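Local coordinates for CELL WALL surface anchor family protein (Streptococcus pneumoniae, PDB 2WW8) that serves as the RrgA pilus adhesin and probably lets the bacterium attach to host cells by recognising their surface, at residues I206-S211 / R711-P716; I598-G603 / L676-R681; G614-A619 / V652-T657; G628-L631 / A636-G639. All coordinates share one frame; numbering follows the deposited sequence.

Contact 1: I206-S211 / R711-P716; sequences IELTVS and RDFPIP
Leu208 of strand 203-218 rests its CD2 methyl on a face of the Phe713 ring. Leu208 CD2 stands 4.2 Å from the Phe713 ring centroid and 17° off the normal, a CH-pi contact displaced toward the CE2-CZ rim, and 4.0 Å from Phe713 CE2. The two side chains cross at about a right angle. At Thr209 it is the backbone that touches: its carbonyl O lies 3.6 Å from Phe713 CE2, near the plane of the ring at its edge. The Thr209 side chain turns the other way, and its OG1 is hydrogen-bonded to Ser190 OG on strand 187-196. The contact joins two facing beta layers, consistent with a sandwich: strand 203-218 pairs with strand 673-682, whereas segment 711-716, part of the Ig-like domain, lies on strand 711-712 at the edge of the facing antiparallel sheet. The CB of Phe713 already points toward strand 203-218, and CG, anti to the carbonyl carbon (chi1 -77°), extends the ring in that direction. Val210 then closes on the ring's far corner, its CG2 methyl 3.7 Å from Phe713 CZ at the edge. Ile593 and Ile598 of strand 593-601 also pack against the valine.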
# COMPACT_ATOMS: atom_id res chain seq x y z
N ILE A 206 -12.28 -6.53 1.26
CA ILE A 206 -12.13 -5.21 0.68
C ILE A 206 -11.55 -4.31 1.77
O ILE A 206 -11.96 -4.38 2.92
CB ILE A 206 -13.50 -4.61 0.25
CG1 ILE A 206 -14.24 -5.57 -0.70
CG2 ILE A 206 -13.24 -3.34 -0.54
CD1 ILE A 206 -13.50 -5.82 -1.97
N GLU A 207 -10.62 -3.45 1.37
CA GLU A 207 -9.98 -2.46 2.26
C GLU A 207 -10.06 -1.07 1.64
O GLU A 207 -9.67 -0.91 0.47
CB GLU A 207 -8.50 -2.86 2.44
CG GLU A 207 -7.65 -1.83 3.22
CD GLU A 207 -6.18 -2.02 2.87
OE1 GLU A 207 -5.68 -1.43 1.85
OE2 GLU A 207 -5.57 -2.80 3.64
N LEU A 208 -10.45 -0.07 2.44
CA LEU A 208 -10.48 1.37 2.12
C LEU A 208 -9.62 2.04 3.18
O LEU A 208 -9.69 1.64 4.34
CB LEU A 208 -11.90 1.95 2.20
CG LEU A 208 -12.83 1.71 1.01
CD1 LEU A 208 -13.26 0.25 0.90
CD2 LEU A 208 -14.03 2.67 1.10
N THR A 209 -8.80 3.00 2.76
CA THR A 209 -8.06 3.81 3.70
C THR A 209 -8.21 5.29 3.31
O THR A 209 -8.51 5.59 2.15
CB THR A 209 -6.57 3.46 3.79
OG1 THR A 209 -5.85 3.96 2.66
CG2 THR A 209 -6.30 1.96 3.97
N VAL A 210 -8.02 6.17 4.30
CA VAL A 210 -8.07 7.61 4.10
C VAL A 210 -7.01 8.17 5.05
O VAL A 210 -6.92 7.76 6.20
CB VAL A 210 -9.45 8.20 4.46
CG1 VAL A 210 -9.37 9.72 4.31
CG2 VAL A 210 -10.52 7.66 3.48
N SER A 211 -6.18 9.08 4.53
CA SER A 211 -5.20 9.76 5.36
C SER A 211 -5.34 11.24 5.08
O SER A 211 -5.69 11.65 3.94
CB SER A 211 -3.80 9.26 5.02
OG SER A 211 -3.34 9.95 3.88
N ARG A 711 -14.35 13.44 -3.52
CA ARG A 711 -13.24 12.73 -4.12
C ARG A 711 -13.59 11.23 -4.31
O ARG A 711 -13.99 10.60 -3.35
CB ARG A 711 -12.00 12.80 -3.20
CG ARG A 711 -11.67 14.20 -2.57
CD ARG A 711 -11.46 15.18 -3.68
NE ARG A 711 -10.91 16.44 -3.20
CZ ARG A 711 -11.14 17.60 -3.80
NH1 ARG A 711 -11.95 17.65 -4.85
NH2 ARG A 711 -10.60 18.72 -3.33
N ASP A 712 -13.40 10.70 -5.52
CA ASP A 712 -13.62 9.30 -5.85
C ASP A 712 -12.49 8.38 -5.39
O ASP A 712 -11.32 8.68 -5.52
CB ASP A 712 -13.82 9.11 -7.37
CG ASP A 712 -15.18 9.62 -7.81
OD1 ASP A 712 -16.16 8.93 -7.45
OD2 ASP A 712 -15.29 10.73 -8.40
N PHE A 713 -12.87 7.22 -4.86
CA PHE A 713 -11.98 6.08 -4.67
C PHE A 713 -11.88 5.27 -5.98
O PHE A 713 -12.86 5.15 -6.74
CB PHE A 713 -12.61 5.13 -3.62
CG PHE A 713 -12.47 5.62 -2.20
CD1 PHE A 713 -13.38 6.51 -1.66
CD2 PHE A 713 -11.50 5.05 -1.38
CE1 PHE A 713 -13.24 6.91 -0.31
CE2 PHE A 713 -11.34 5.42 -0.07
CZ PHE A 713 -12.23 6.35 0.47
N PRO A 714 -10.74 4.60 -6.20
CA PRO A 714 -10.70 3.72 -7.38
C PRO A 714 -11.44 2.39 -7.11
O PRO A 714 -11.69 2.11 -5.94
CB PRO A 714 -9.20 3.49 -7.55
CG PRO A 714 -8.65 3.56 -6.15
CD PRO A 714 -9.48 4.60 -5.43
N ILE A 715 -11.84 1.60 -8.13
CA ILE A 715 -12.79 0.48 -7.94
C ILE A 715 -12.31 -0.89 -8.49
O ILE A 715 -12.08 -1.01 -9.69
CB ILE A 715 -14.16 0.78 -8.63
CG1 ILE A 715 -14.65 2.20 -8.37
CG2 ILE A 715 -15.22 -0.18 -8.12
CD1 ILE A 715 -15.12 2.33 -6.97
N PRO A 716 -12.20 -1.94 -7.65
CA PRO A 716 -11.88 -3.31 -8.05
C PRO A 716 -13.05 -3.99 -8.76
O PRO A 716 -14.19 -3.51 -8.71
CB PRO A 716 -11.69 -4.03 -6.70
CG PRO A 716 -11.33 -2.89 -5.72
CD PRO A 716 -12.32 -1.84 -6.17

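Contact 2: I598-G603 / L676-R681; sequences ITDPMG and LTYNVR
Asp600 and Tyr678 approach from opposite directions and meet through a hydrogen bond in which the phenol is the donor: Tyr678 OH lies 2.6 Å from Asp600 OD2. The oxygen is approached on its syn side, only 16° out of the carboxylate plane, yet the carboxylate and the phenol ring are turned 56° against each other. Asp600 CG is anti to the backbone N (chi1 -176°), which extends the carboxylate toward Tyr678. The other oxygen, OD1, makes a weak hydrogen bond to Thr698 OG1, so both oxygens of this buried group have a partner. The phenol's hydrogen bond would probably help to stabilise the carboxylate in its ionised form, against the cost of burial.

The remaining interactions are apolar and sulfur-aromatic, and all involve Met602. Met602 is bent at both chi2 and chi3, which folds its end back toward the tyrosine and sets the CE methyl 3.8 Å from Tyr678 CE2. Its sulfur makes a Met-aromatic contact, with SD 5.2 Å from the centroid of the Tyr678 ring and obliquely placed. The same SD touches the CG1 methyl of Val680 at 4.0 Å, so the thioether spans two residues that alternate along one strand.

Strands 593-601 and 673-682 belong to different sheets of the Ig-like domain, and these side chains fill the interior between them. Ile661 of strand 660-668 packs on Met602 and Tyr678, Leu608 of strand 606-608 covers the same pair, and Ile206 of strand 203-218 lies against the tyrosine.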
# COMPACT_ATOMS: atom_id res chain seq x y z
N ILE A 598 -17.10 8.64 4.27
CA ILE A 598 -16.94 7.76 3.11
C ILE A 598 -18.29 7.20 2.74
O ILE A 598 -18.99 6.70 3.64
CB ILE A 598 -16.00 6.60 3.39
CG1 ILE A 598 -14.61 7.11 3.75
CG2 ILE A 598 -15.98 5.63 2.16
CD1 ILE A 598 -13.70 6.05 4.33
N THR A 599 -18.65 7.24 1.46
CA THR A 599 -19.89 6.65 0.98
C THR A 599 -19.51 5.54 0.01
O THR A 599 -18.81 5.76 -1.02
CB THR A 599 -20.79 7.67 0.27
OG1 THR A 599 -21.04 8.77 1.17
CG2 THR A 599 -22.15 7.04 -0.15
N ASP A 600 -19.98 4.34 0.33
CA ASP A 600 -19.51 3.11 -0.33
C ASP A 600 -20.67 2.15 -0.63
O ASP A 600 -20.91 1.20 0.14
CB ASP A 600 -18.43 2.43 0.52
CG ASP A 600 -17.83 1.20 -0.13
OD1 ASP A 600 -18.04 0.91 -1.33
OD2 ASP A 600 -17.11 0.47 0.58
N PRO A 601 -21.36 2.38 -1.77
CA PRO A 601 -22.45 1.50 -2.21
C PRO A 601 -21.87 0.18 -2.75
O PRO A 601 -20.81 0.20 -3.42
CB PRO A 601 -23.16 2.30 -3.32
CG PRO A 601 -22.43 3.55 -3.54
CD PRO A 601 -21.14 3.50 -2.71
N MET A 602 -22.48 -0.95 -2.38
CA MET A 602 -22.08 -2.19 -3.05
C MET A 602 -22.38 -2.10 -4.57
O MET A 602 -23.41 -1.51 -4.97
CB MET A 602 -22.84 -3.35 -2.43
CG MET A 602 -22.51 -3.61 -0.98
SD MET A 602 -20.77 -3.92 -0.53
CE MET A 602 -20.25 -2.30 -0.01
N GLY A 603 -21.52 -2.67 -5.42
CA GLY A 603 -21.87 -2.84 -6.86
C GLY A 603 -23.08 -3.73 -7.14
O GLY A 603 -23.45 -4.55 -6.29
N LEU A 676 -10.80 0.76 6.75
CA LEU A 676 -12.04 0.03 6.88
C LEU A 676 -11.86 -1.30 6.13
O LEU A 676 -11.34 -1.31 5.01
CB LEU A 676 -13.18 0.80 6.22
CG LEU A 676 -14.48 0.03 5.98
CD1 LEU A 676 -15.25 -0.24 7.26
CD2 LEU A 676 -15.43 0.77 5.02
N THR A 677 -12.23 -2.43 6.72
CA THR A 677 -12.25 -3.67 5.92
C THR A 677 -13.63 -4.33 6.03
O THR A 677 -14.33 -4.08 7.01
CB THR A 677 -11.19 -4.71 6.32
OG1 THR A 677 -11.50 -5.19 7.62
CG2 THR A 677 -9.75 -4.20 6.26
N TYR A 678 -14.02 -5.12 5.02
CA TYR A 678 -15.26 -5.86 5.08
C TYR A 678 -15.15 -6.92 3.97
O TYR A 678 -14.24 -6.92 3.16
CB TYR A 678 -16.52 -4.97 4.93
CG TYR A 678 -16.55 -4.15 3.65
CD1 TYR A 678 -15.96 -2.86 3.59
CD2 TYR A 678 -17.08 -4.68 2.48
CE1 TYR A 678 -15.95 -2.12 2.39
CE2 TYR A 678 -17.11 -3.94 1.28
CZ TYR A 678 -16.54 -2.68 1.24
OH TYR A 678 -16.58 -1.97 0.04
N ASN A 679 -16.11 -7.84 3.92
CA ASN A 679 -16.05 -8.95 2.99
C ASN A 679 -17.23 -8.85 2.06
O ASN A 679 -18.29 -8.38 2.49
CB ASN A 679 -16.06 -10.27 3.76
CG ASN A 679 -14.79 -10.46 4.58
OD1 ASN A 679 -13.66 -10.24 4.11
ND2 ASN A 679 -14.96 -10.87 5.83
N VAL A 680 -17.01 -9.25 0.80
CA VAL A 680 -18.08 -9.34 -0.20
C VAL A 680 -18.02 -10.68 -0.92
O VAL A 680 -17.02 -11.39 -0.89
CB VAL A 680 -18.05 -8.23 -1.27
CG1 VAL A 680 -18.03 -6.81 -0.60
CG2 VAL A 680 -16.81 -8.44 -2.18
N ARG A 681 -19.13 -10.94 -1.59
CA ARG A 681 -19.29 -12.12 -2.40
C ARG A 681 -20.03 -11.72 -3.68
O ARG A 681 -21.07 -11.01 -3.66
CB ARG A 681 -20.14 -13.13 -1.60
CG ARG A 681 -20.23 -14.52 -2.29
CD ARG A 681 -21.12 -15.46 -1.48
NE ARG A 681 -21.16 -16.76 -2.13
CZ ARG A 681 -22.13 -17.17 -2.94
NH1 ARG A 681 -23.16 -16.37 -3.21
NH2 ARG A 681 -22.07 -18.38 -3.50

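Contact 3: G614-A619 / V652-T657; sequences GRFDPA and VLYDTT. With CA (calcium ion), chain D.
Phe616 lays one ring face over the CB of Tyr654, which lies 3.7 Å from the ring centroid, a CH-pi contact offset toward the rim. Tyr654 CB comes as near as 3.4 Å to Phe616 CG, a tight fit. The two rings are tilted 34° to each other with centroids 5.5 Å apart, and the phenol end of Tyr654 leads away. At the edge of the Phe616 ring, CZ meets Val652 CG1 at 3.8 Å. Phe616 CG is anti to its backbone N, which carries the ring from the 614-619 loop onto strand 651-655; Tyr621 and Leu608 pack on the ring as well.

The residues flanking Phe616 bind a calcium ion: Arg615 O and Asp617 OD1 each lie 2.4 Å from it. A water, Leu610, Asp613 and Asp620 complete the site. The second oxygen of Asp617, OD2, accepts the N-H of Ala619 at 3.2 Å, from above the carboxylate plane, forming an Asx turn. One carboxylate therefore holds both the metal and the chain two residues on. With three aspartates around it, the site is probably strongly anionic without calcium, and metal binding would fix the backbone on either side of Phe616.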
# COMPACT_ATOMS: atom_id res chain seq x y z
N GLY A 614 -27.53 -12.39 9.11
CA GLY A 614 -28.07 -11.49 8.10
C GLY A 614 -28.25 -10.06 8.57
O GLY A 614 -29.07 -9.36 7.98
N ARG A 615 -27.55 -9.59 9.60
CA ARG A 615 -27.60 -8.19 10.05
C ARG A 615 -26.16 -7.66 10.11
O ARG A 615 -25.24 -8.36 10.62
CB ARG A 615 -28.13 -8.03 11.48
CG ARG A 615 -29.64 -7.97 11.67
CD ARG A 615 -29.89 -7.63 13.14
NE ARG A 615 -31.24 -7.95 13.61
CZ ARG A 615 -32.30 -7.16 13.41
NH1 ARG A 615 -32.15 -6.02 12.75
NH2 ARG A 615 -33.50 -7.51 13.86
N PHE A 616 -26.01 -6.42 9.63
CA PHE A 616 -24.74 -5.68 9.73
C PHE A 616 -24.42 -5.37 11.19
O PHE A 616 -25.21 -4.73 11.88
CB PHE A 616 -24.79 -4.36 8.97
CG PHE A 616 -23.45 -3.70 8.82
CD1 PHE A 616 -22.48 -4.21 7.96
CD2 PHE A 616 -23.16 -2.55 9.55
CE1 PHE A 616 -21.24 -3.61 7.84
CE2 PHE A 616 -21.94 -1.91 9.42
CZ PHE A 616 -20.98 -2.43 8.56
N ASP A 617 -23.24 -5.80 11.66
CA ASP A 617 -22.93 -5.61 13.06
C ASP A 617 -21.39 -5.64 13.14
O ASP A 617 -20.72 -5.95 12.14
CB ASP A 617 -23.61 -6.71 13.91
CG ASP A 617 -22.75 -7.97 13.99
OD1 ASP A 617 -22.72 -8.63 12.94
OD2 ASP A 617 -22.07 -8.27 15.02
N PRO A 618 -20.83 -5.36 14.32
CA PRO A 618 -19.36 -5.27 14.41
C PRO A 618 -18.56 -6.49 13.95
O PRO A 618 -17.41 -6.29 13.55
CB PRO A 618 -19.13 -4.98 15.90
CG PRO A 618 -20.43 -4.24 16.30
CD PRO A 618 -21.45 -5.14 15.65
N ALA A 619 -19.11 -7.70 14.00
CA ALA A 619 -18.49 -8.88 13.36
C ALA A 619 -18.26 -8.80 11.84
O ALA A 619 -17.49 -9.64 11.32
CB ALA A 619 -19.30 -10.15 13.66
N VAL A 652 -19.69 3.41 11.59
CA VAL A 652 -19.85 2.63 10.36
C VAL A 652 -21.31 2.23 10.26
O VAL A 652 -21.82 1.54 11.15
CB VAL A 652 -18.90 1.44 10.35
CG1 VAL A 652 -18.93 0.75 9.00
CG2 VAL A 652 -17.46 1.92 10.67
N LEU A 653 -21.99 2.65 9.19
CA LEU A 653 -23.42 2.39 9.00
C LEU A 653 -23.66 1.61 7.72
O LEU A 653 -22.86 1.64 6.76
CB LEU A 653 -24.23 3.70 8.93
CG LEU A 653 -23.80 4.59 10.11
CD1 LEU A 653 -24.24 6.04 9.95
CD2 LEU A 653 -24.46 3.98 11.44
N TYR A 654 -24.77 0.89 7.71
CA TYR A 654 -25.06 0.09 6.53
C TYR A 654 -26.54 0.28 6.22
O TYR A 654 -27.38 -0.08 7.04
CB TYR A 654 -24.85 -1.41 6.75
CG TYR A 654 -25.28 -2.24 5.52
CD1 TYR A 654 -24.62 -2.11 4.29
CD2 TYR A 654 -26.33 -3.13 5.58
CE1 TYR A 654 -25.00 -2.83 3.17
CE2 TYR A 654 -26.73 -3.88 4.45
CZ TYR A 654 -26.04 -3.75 3.26
OH TYR A 654 -26.38 -4.48 2.15
N ASP A 655 -26.83 0.87 5.06
CA ASP A 655 -28.23 1.14 4.68
C ASP A 655 -28.68 -0.09 3.88
O ASP A 655 -28.12 -0.37 2.81
CB ASP A 655 -28.31 2.43 3.83
CG ASP A 655 -27.64 3.67 4.49
OD1 ASP A 655 -27.81 3.91 5.73
OD2 ASP A 655 -26.91 4.44 3.80
N THR A 656 -29.68 -0.82 4.38
CA THR A 656 -30.04 -2.10 3.79
C THR A 656 -30.81 -1.92 2.47
O THR A 656 -30.75 -2.79 1.61
CB THR A 656 -30.97 -2.94 4.74
OG1 THR A 656 -32.12 -2.17 5.07
CG2 THR A 656 -30.27 -3.20 6.04
N THR A 657 -31.54 -0.82 2.34
CA THR A 657 -32.31 -0.53 1.14
C THR A 657 -31.32 -0.15 0.04
O THR A 657 -31.43 -0.65 -1.08
CB THR A 657 -33.23 0.66 1.39
OG1 THR A 657 -34.29 0.23 2.26
CG2 THR A 657 -33.83 1.20 0.08
CA CA D . -23.48 -9.94 11.05
O HOH W 1 -22.19 -11.78 12.05

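Contact 4: G628-L631 / A636-G639; sequences GSRL and AVGG
Arg630 and Val637 form an antiparallel hydrogen-bonded pair, in which Val637 N donates to Arg630 O at 3.0 Å and Arg630 N to Val637 O at 3.2 Å, with the two segments running 176° apart. They are the adjacent arms of a beta hairpin, strands 630-632 and 635-637. Leu631 and Ala636 make the neighbouring non-hydrogen-bonded pair. Each bonded carbonyl also receives a CA-H...O contact: Ala636 CA lies 3.4 Å from Arg630 O, and Ser629 CA lies 3.4 Å from Val637 O. At the 628 end, Gly628 and Ser629 both face Ala625 in a G1 beta bulge, and Gly628 takes a positive phi, which favours glycine.

The side chains divide between the two faces of the hairpin. On one, Arg630 has CG between its backbone N and carbonyl carbon (chi1 61°) and then runs extended to NE, crossing Val637 at a slant. The CG2 methyl of Val637 sits over one face of the guanidinium, 3.6 Å from Arg630 NE and displaced toward the rim, while that NE is held by a salt bridge to Glu632. On the other face, Leu631 CD2 meets Ala636 CB at 3.6 Å; Leu623 touches the leucine and Leu647 the alanine. Ser629 OG turns to Asp627 OD1 for its hydrogen bond. Where the arms part, a water fills the place of a direct bond, donating to Gly628 O and accepting from Gly639 N, 3.0 Å from each.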
# COMPACT_ATOMS: atom_id res chain seq x y z
N GLY A 628 -3.54 3.56 16.79
CA GLY A 628 -3.88 2.37 17.55
C GLY A 628 -5.32 2.35 18.05
O GLY A 628 -5.68 1.47 18.82
N SER A 629 -6.15 3.31 17.65
CA SER A 629 -7.57 3.26 18.01
C SER A 629 -8.32 2.28 17.11
O SER A 629 -7.86 1.86 16.02
CB SER A 629 -8.24 4.66 18.06
OG SER A 629 -8.29 5.24 16.77
N ARG A 630 -9.49 1.86 17.60
CA ARG A 630 -10.31 0.87 16.87
C ARG A 630 -11.77 1.01 17.26
O ARG A 630 -12.06 1.46 18.38
CB ARG A 630 -9.85 -0.58 17.19
CG ARG A 630 -9.98 -0.95 18.67
CD ARG A 630 -9.36 -2.32 18.98
NE ARG A 630 -9.42 -2.59 20.42
CZ ARG A 630 -8.55 -2.17 21.33
NH1 ARG A 630 -7.51 -1.42 20.98
NH2 ARG A 630 -8.74 -2.47 22.63
N LEU A 631 -12.68 0.63 16.39
CA LEU A 631 -14.03 0.31 16.88
C LEU A 631 -14.09 -1.09 17.42
O LEU A 631 -13.67 -2.06 16.75
CB LEU A 631 -15.14 0.49 15.83
CG LEU A 631 -15.18 1.98 15.34
CD1 LEU A 631 -16.38 2.09 14.41
CD2 LEU A 631 -15.34 2.98 16.51
N ALA A 636 -15.64 3.31 20.14
CA ALA A 636 -14.26 3.69 19.81
C ALA A 636 -13.42 3.59 21.08
O ALA A 636 -13.71 4.23 22.12
CB ALA A 636 -14.20 5.11 19.17
N VAL A 637 -12.36 2.80 21.00
CA VAL A 637 -11.53 2.61 22.20
C VAL A 637 -10.04 2.78 21.83
O VAL A 637 -9.69 2.74 20.63
CB VAL A 637 -11.71 1.21 22.85
CG1 VAL A 637 -13.15 1.04 23.43
CG2 VAL A 637 -11.32 0.07 21.91
N GLY A 638 -9.18 2.97 22.82
CA GLY A 638 -7.72 2.99 22.55
C GLY A 638 -7.24 4.34 22.01
O GLY A 638 -7.92 5.35 22.21
N GLY A 639 -6.07 4.35 21.38
CA GLY A 639 -5.29 5.58 21.10
C GLY A 639 -4.46 6.01 22.29
O GLY A 639 -4.70 5.56 23.40
O HOH W 2 -4.46 1.83 21.50

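How the contacts relate
Contacts 2, 3 and 4 lie nested along the chain within the loop that contact 1 closes. Contacts 1 and 2 have centres 10 Å apart and share an interior: Val210 CG2 packs on Ile598 CD1 at 3.7 Å, and backbone hydrogen bonds join Ile206 to Tyr678 and Leu208 to Leu676. Contact 2 passes to contact 3 through Leu676 CD1 and Val652 CG1, 4.2 Å apart, and contact 3 to contact 4 through Val652 CG2 and Leu631 CD1, 3.9 Å apart. Val652 thus touches both neighbours. Calcium is bound at contact 3; the Tyr678 side chain of contact 2 lies about 11 Å from it. Contacts 1 and 4 remain apart, about 11 Å between nearest atoms.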